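Local coordinates for CbsA (Xanthomonas oryzae pv. oryzae, PDB 5XYH), which probably hydrolyses the beta-1,4-glucosidic bonds of plant cell-wall cellulose from a chain end, releasing cellobiose, as a family 6 glycoside hydrolase, at residues G13-I27 / K38-W50. Numbering follows the deposited sequence.
Sequences GYVNPDYSKEVDSSI and KMQVVKSYPTYVW
Tyr19 and Thr47 meet as a methyl group over an aromatic face, one example of how an antiparallel helical hairpin and its flanking loops are joined by several kinds of interaction. Thr47 CG2 makes a CH-pi contact 3.9 Å from the centroid of the Tyr19 ring, 16° off its normal, while Val23 CG2 sits over the opposite face, toward its rim. With CG anti to the backbone N (chi1 -174°), Tyr19 lies between these methyls, and its OH bonds to Gly363 O.

Along the helices, Val23 CG1 leans on Lys43 CB, and Ile27 and Met39 lie alongside one another head to tail, Ile27 CG1 3.6 Å from Met39 CB. Nearer the sheet, Pro46 CG rests on Gly13 CA at 3.6 Å, and Val49 CG2 reaches the edge of the Tyr14 ring.

In the salt bridge, Lys43 extends its aliphatic chain across Val23, and its NZ meets the syn lone pair of Asp24 OD1 at an unusually short, doubtful 2.5 Å.

Three waters supply polar bridges between the two segments. One is gripped by Asn16 N, Tyr45 O and Thr47 OG1; a second joins Asn16 ND2 to Thr47 OG1 and Tyr48 O; a third links Ser20 OG to Lys43 O. Asn16 also caps helix 17-27, its OD1 accepting from Asp18 N at 2.9 Å.

Helix 17-27 and residues 38-42, the closing part of helix 33-42, run antiparallel at 172°, axes 9.8 Å apart. Phe414 of helix 411-419 packs against Val23, Ser26 and Met39, whereas helix 69-79 meets Tyr14, Asn16 and Val49 where strands 12-13 and 49-51, which the helix pair connects, join strand 86-92 in parallel, in what is probably the distorted beta/alpha barrel of glycoside hydrolase family 6.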
loop_
_atom_site.group_PDB
_atom_site.type_symbol
_atom_site.label_atom_id
_atom_site.label_comp_id
_atom_site.label_asym_id
_atom_site.label_seq_id
_atom_site.Cartn_x
_atom_site.Cartn_y
_atom_site.Cartn_z
ATOM N N GLY A 13 -3.287 6.751 -16.640
ATOM C CA GLY A 13 -3.843 5.893 -15.614
ATOM C C GLY A 13 -5.336 6.089 -15.471
ATOM O O GLY A 13 -5.875 7.166 -15.723
ATOM N N TYR A 14 -5.997 5.025 -15.038
ATOM C CA TYR A 14 -7.446 5.029 -14.867
ATOM C C TYR A 14 -7.835 5.844 -13.637
ATOM O O TYR A 14 -7.325 5.609 -12.537
ATOM C CB TYR A 14 -7.937 3.580 -14.765
ATOM C CG TYR A 14 -9.329 3.406 -14.195
ATOM C CD1 TYR A 14 -10.432 3.967 -14.833
ATOM C CD2 TYR A 14 -9.541 2.680 -13.024
ATOM C CE1 TYR A 14 -11.710 3.814 -14.316
ATOM C CE2 TYR A 14 -10.819 2.521 -12.505
ATOM C CZ TYR A 14 -11.899 3.091 -13.160
ATOM O OH TYR A 14 -13.182 2.950 -12.663
ATOM N N VAL A 15 -8.719 6.819 -13.827
ATOM C CA VAL A 15 -9.204 7.689 -12.754
ATOM C C VAL A 15 -10.559 7.149 -12.287
ATOM O O VAL A 15 -11.539 7.162 -13.038
ATOM C CB VAL A 15 -9.307 9.152 -13.211
ATOM C CG1 VAL A 15 -9.925 10.018 -12.114
ATOM C CG2 VAL A 15 -7.919 9.715 -13.641
ATOM N N ASN A 16 -10.607 6.666 -11.054
ATOM C CA ASN A 16 -11.771 5.949 -10.535
ATOM C C ASN A 16 -12.899 6.921 -10.214
ATOM O O ASN A 16 -12.735 7.774 -9.333
ATOM C CB ASN A 16 -11.374 5.154 -9.290
ATOM C CG ASN A 16 -12.551 4.386 -8.659
ATOM O OD1 ASN A 16 -13.665 4.338 -9.194
ATOM N ND2 ASN A 16 -12.289 3.770 -7.504
ATOM N N PRO A 17 -14.051 6.828 -10.885
ATOM C CA PRO A 17 -15.144 7.774 -10.599
ATOM C C PRO A 17 -15.706 7.633 -9.200
ATOM O O PRO A 17 -16.339 8.575 -8.704
ATOM C CB PRO A 17 -16.198 7.443 -11.667
ATOM C CG PRO A 17 -15.849 6.095 -12.167
ATOM C CD PRO A 17 -14.364 5.939 -12.019
ATOM N N ASP A 18 -15.488 6.498 -8.533
ATOM C CA ASP A 18 -15.939 6.397 -7.148
ATOM C C ASP A 18 -15.083 7.262 -6.231
ATOM O O ASP A 18 -15.595 7.864 -5.280
ATOM C CB ASP A 18 -15.920 4.949 -6.690
ATOM C CG ASP A 18 -16.908 4.096 -7.443
ATOM O OD1 ASP A 18 -17.976 4.627 -7.831
ATOM O OD2 ASP A 18 -16.610 2.898 -7.640
ATOM N N TYR A 19 -13.770 7.308 -6.478
ATOM C CA TYR A 19 -12.919 8.226 -5.728
ATOM C C TYR A 19 -13.287 9.673 -6.042
ATOM O O TYR A 19 -13.377 10.506 -5.135
ATOM C CB TYR A 19 -11.445 7.940 -6.039
ATOM C CG TYR A 19 -10.456 8.738 -5.225
ATOM C CD1 TYR A 19 -10.231 8.445 -3.884
ATOM C CD2 TYR A 19 -9.736 9.779 -5.797
ATOM C CE1 TYR A 19 -9.329 9.181 -3.128
ATOM C CE2 TYR A 19 -8.827 10.519 -5.050
ATOM C CZ TYR A 19 -8.632 10.212 -3.714
ATOM O OH TYR A 19 -7.722 10.944 -2.969
ATOM N N SER A 20 -13.522 9.984 -7.325
ATOM C CA SER A 20 -14.021 11.314 -7.682
ATOM C C SER A 20 -15.286 11.660 -6.902
ATOM O O SER A 20 -15.413 12.772 -6.373
ATOM C CB SER A 20 -14.272 11.401 -9.191
ATOM O OG SER A 20 -13.062 11.172 -9.903
ATOM N N LYS A 21 -16.228 10.716 -6.799
ATOM C CA LYS A 21 -17.475 11.020 -6.102
ATOM C C LYS A 21 -17.231 11.251 -4.615
ATOM O O LYS A 21 -17.844 12.142 -4.013
ATOM C CB LYS A 21 -18.485 9.899 -6.329
ATOM C CG LYS A 21 -19.717 9.994 -5.433
ATOM C CD LYS A 21 -20.881 9.218 -6.006
ATOM C CE LYS A 21 -20.464 7.817 -6.425
ATOM N NZ LYS A 21 -21.627 7.056 -6.965
ATOM N N GLU A 22 -16.321 10.474 -4.014
ATOM C CA GLU A 22 -15.908 10.727 -2.634
ATOM C C GLU A 22 -15.337 12.133 -2.486
ATOM O O GLU A 22 -15.726 12.884 -1.584
ATOM C CB GLU A 22 -14.876 9.681 -2.191
ATOM C CG GLU A 22 -15.447 8.276 -1.957
ATOM C CD GLU A 22 -14.394 7.247 -1.564
ATOM O OE1 GLU A 22 -13.367 7.169 -2.257
ATOM O OE2 GLU A 22 -14.600 6.508 -0.575
ATOM N N VAL A 23 -14.389 12.498 -3.354
ATOM C CA VAL A 23 -13.772 13.818 -3.277
ATOM C C VAL A 23 -14.819 14.907 -3.463
ATOM O O VAL A 23 -14.816 15.913 -2.747
ATOM C CB VAL A 23 -12.632 13.929 -4.308
ATOM C CG1 VAL A 23 -12.158 15.364 -4.454
ATOM C CG2 VAL A 23 -11.476 13.052 -3.888
ATOM N N ASP A 24 -15.742 14.717 -4.412
ATOM C CA ASP A 24 -16.797 15.708 -4.624
ATOM C C ASP A 24 -17.603 15.938 -3.350
ATOM O O ASP A 24 -18.024 17.072 -3.070
ATOM C CB ASP A 24 -17.719 15.271 -5.761
ATOM C CG ASP A 24 -17.076 15.415 -7.132
ATOM O OD1 ASP A 24 -16.144 16.231 -7.288
ATOM O OD2 ASP A 24 -17.530 14.733 -8.067
ATOM N N SER A 25 -17.825 14.875 -2.564
ATOM C CA SER A 25 -18.569 15.007 -1.313
ATOM C C SER A 25 -17.861 15.928 -0.324
ATOM O O SER A 25 -18.515 16.538 0.530
ATOM C CB SER A 25 -18.801 13.616 -0.693
ATOM O OG SER A 25 -17.688 13.176 0.080
ATOM N N SER A 26 -16.533 16.049 -0.426
ATOM C CA SER A 26 -15.751 16.965 0.398
ATOM C C SER A 26 -15.684 18.369 -0.191
ATOM O O SER A 26 -15.673 19.356 0.554
ATOM C CB SER A 26 -14.322 16.440 0.574
ATOM O OG SER A 26 -14.264 15.430 1.562
ATOM N N ILE A 27 -15.599 18.476 -1.517
ATOM C CA ILE A 27 -15.550 19.786 -2.159
ATOM C C ILE A 27 -16.773 20.614 -1.774
ATOM O O ILE A 27 -16.661 21.801 -1.439
ATOM C CB ILE A 27 -15.426 19.617 -3.685
ATOM C CG1 ILE A 27 -14.040 19.097 -4.054
ATOM C CG2 ILE A 27 -15.732 20.920 -4.393
ATOM C CD1 ILE A 27 -13.934 18.671 -5.494
ATOM N N LYS A 38 -7.651 22.631 -5.000
ATOM C CA LYS A 38 -6.674 21.595 -4.706
ATOM C C LYS A 38 -7.328 20.220 -4.683
ATOM O O LYS A 38 -6.717 19.235 -5.109
ATOM C CB LYS A 38 -5.975 21.901 -3.380
ATOM C CG LYS A 38 -5.031 23.097 -3.457
ATOM C CD LYS A 38 -4.504 23.503 -2.075
ATOM C CE LYS A 38 -3.809 24.862 -2.148
ATOM N NZ LYS A 38 -3.452 25.407 -0.810
ATOM N N MET A 39 -8.584 20.145 -4.235
ATOM C CA MET A 39 -9.300 18.876 -4.231
ATOM C C MET A 39 -9.685 18.447 -5.643
ATOM O O MET A 39 -9.680 17.252 -5.948
ATOM C CB MET A 39 -10.539 18.983 -3.333
ATOM C CG MET A 39 -10.208 19.104 -1.860
ATOM S SD MET A 39 -11.741 19.300 -0.945
ATOM C CE MET A 39 -11.200 19.257 0.769
ATOM N N GLN A 40 -10.020 19.406 -6.519
ATOM C CA GLN A 40 -10.255 19.084 -7.929
ATOM C C GLN A 40 -9.022 18.445 -8.556
ATOM O O GLN A 40 -9.131 17.477 -9.311
ATOM C CB GLN A 40 -10.642 20.338 -8.718
ATOM C CG GLN A 40 -11.990 20.943 -8.347
ATOM C CD GLN A 40 -12.183 22.380 -8.882
ATOM O OE1 GLN A 40 -11.319 23.256 -8.720
ATOM N NE2 GLN A 40 -13.328 22.619 -9.523
ATOM N N VAL A 41 -7.841 18.980 -8.248
ATOM C CA VAL A 41 -6.600 18.419 -8.770
ATOM C C VAL A 41 -6.371 17.020 -8.214
ATOM O O VAL A 41 -5.989 16.096 -8.946
ATOM C CB VAL A 41 -5.422 19.352 -8.440
ATOM C CG1 VAL A 41 -4.102 18.701 -8.852
ATOM C CG2 VAL A 41 -5.601 20.707 -9.119
ATOM N N VAL A 42 -6.597 16.843 -6.915
ATOM C CA VAL A 42 -6.377 15.541 -6.290
ATOM C C VAL A 42 -7.234 14.471 -6.958
ATOM O O VAL A 42 -6.748 13.372 -7.260
ATOM C CB VAL A 42 -6.636 15.637 -4.775
ATOM C CG1 VAL A 42 -6.808 14.259 -4.157
ATOM C CG2 VAL A 42 -5.489 16.387 -4.107
ATOM N N LYS A 43 -8.504 14.778 -7.248
ATOM C CA LYS A 43 -9.330 13.770 -7.901
ATOM C C LYS A 43 -9.018 13.600 -9.384
ATOM O O LYS A 43 -9.662 12.772 -10.034
ATOM C CB LYS A 43 -10.825 14.072 -7.713
ATOM C CG LYS A 43 -11.323 15.318 -8.383
ATOM C CD LYS A 43 -12.838 15.351 -8.411
ATOM C CE LYS A 43 -13.349 16.659 -9.007
ATOM N NZ LYS A 43 -14.789 16.572 -9.386
ATOM N N SER A 44 -8.066 14.357 -9.940
ATOM C CA SER A 44 -7.648 14.123 -11.319
ATOM C C SER A 44 -6.605 13.016 -11.434
ATOM O O SER A 44 -6.243 12.637 -12.556
ATOM C CB SER A 44 -7.104 15.414 -11.962
ATOM O OG SER A 44 -5.836 15.824 -11.448
ATOM N N TYR A 45 -6.119 12.461 -10.284
ATOM C CA TYR A 45 -5.038 11.490 -10.331
ATOM C C TYR A 45 -5.576 10.067 -10.247
ATOM O O TYR A 45 -6.580 9.813 -9.579
ATOM C CB TYR A 45 -4.055 11.724 -9.185
ATOM C CG TYR A 45 -3.296 13.038 -9.277
ATOM C CD1 TYR A 45 -2.497 13.339 -10.386
ATOM C CD2 TYR A 45 -3.345 13.959 -8.235
ATOM C CE1 TYR A 45 -1.790 14.541 -10.464
ATOM C CE2 TYR A 45 -2.638 15.147 -8.297
ATOM C CZ TYR A 45 -1.869 15.438 -9.420
ATOM O OH TYR A 45 -1.170 16.631 -9.461
ATOM N N PRO A 46 -4.930 9.130 -10.944
ATOM C CA PRO A 46 -5.319 7.717 -10.827
ATOM C C PRO A 46 -5.148 7.220 -9.402
ATOM O O PRO A 46 -4.169 7.555 -8.735
ATOM C CB PRO A 46 -4.351 6.997 -11.773
ATOM C CG PRO A 46 -3.868 8.033 -12.717
ATOM C CD PRO A 46 -3.903 9.351 -11.980
ATOM N N THR A 47 -6.094 6.386 -8.957
ATOM C CA THR A 47 -6.034 5.716 -7.661
ATOM C C THR A 47 -6.363 4.240 -7.845
ATOM O O THR A 47 -7.126 3.869 -8.736
ATOM C CB THR A 47 -7.012 6.337 -6.626
ATOM O OG1 THR A 47 -8.330 6.388 -7.184
ATOM C CG2 THR A 47 -6.575 7.750 -6.230
ATOM N N TYR A 48 -5.770 3.393 -7.005
ATOM C CA TYR A 48 -5.944 1.955 -7.159
ATOM C C TYR A 48 -7.291 1.507 -6.592
ATOM O O TYR A 48 -7.813 2.087 -5.635
ATOM C CB TYR A 48 -4.778 1.209 -6.493
ATOM C CG TYR A 48 -3.639 1.002 -7.466
ATOM C CD1 TYR A 48 -3.080 2.089 -8.125
ATOM C CD2 TYR A 48 -3.149 -0.277 -7.765
ATOM C CE1 TYR A 48 -2.065 1.934 -9.042
ATOM C CE2 TYR A 48 -2.119 -0.440 -8.690
ATOM C CZ TYR A 48 -1.593 0.675 -9.321
ATOM O OH TYR A 48 -0.589 0.577 -10.252
ATOM N N VAL A 49 -7.869 0.481 -7.221
ATOM C CA VAL A 49 -9.166 -0.074 -6.825
ATOM C C VAL A 49 -8.936 -1.305 -5.956
ATOM O O VAL A 49 -8.396 -2.308 -6.431
ATOM C CB VAL A 49 -10.008 -0.449 -8.054
ATOM C CG1 VAL A 49 -11.254 -1.204 -7.614
ATOM C CG2 VAL A 49 -10.359 0.788 -8.871
ATOM N N TRP A 50 -9.384 -1.260 -4.701
ATOM C CA TRP A 50 -9.177 -2.366 -3.769
ATOM C C TRP A 50 -10.279 -3.398 -3.958
ATOM O O TRP A 50 -11.458 -3.097 -3.743
ATOM C CB TRP A 50 -9.158 -1.874 -2.317
ATOM C CG TRP A 50 -7.910 -1.137 -2.019
ATOM C CD1 TRP A 50 -7.529 0.057 -2.553
ATOM C CD2 TRP A 50 -6.856 -1.541 -1.135
ATOM N NE1 TRP A 50 -6.306 0.424 -2.059
ATOM C CE2 TRP A 50 -5.865 -0.541 -1.190
ATOM C CE3 TRP A 50 -6.652 -2.649 -0.306
ATOM C CZ2 TRP A 50 -4.687 -0.614 -0.454
ATOM C CZ3 TRP A 50 -5.481 -2.716 0.437
ATOM C CH2 TRP A 50 -4.516 -1.705 0.357
HETATM O O HOH W 1 -8.759 8.175 -9.161
HETATM O O HOH W 2 -10.529 10.294 -8.841
HETATM O O HOH W 3 -9.687 4.074 -6.190
#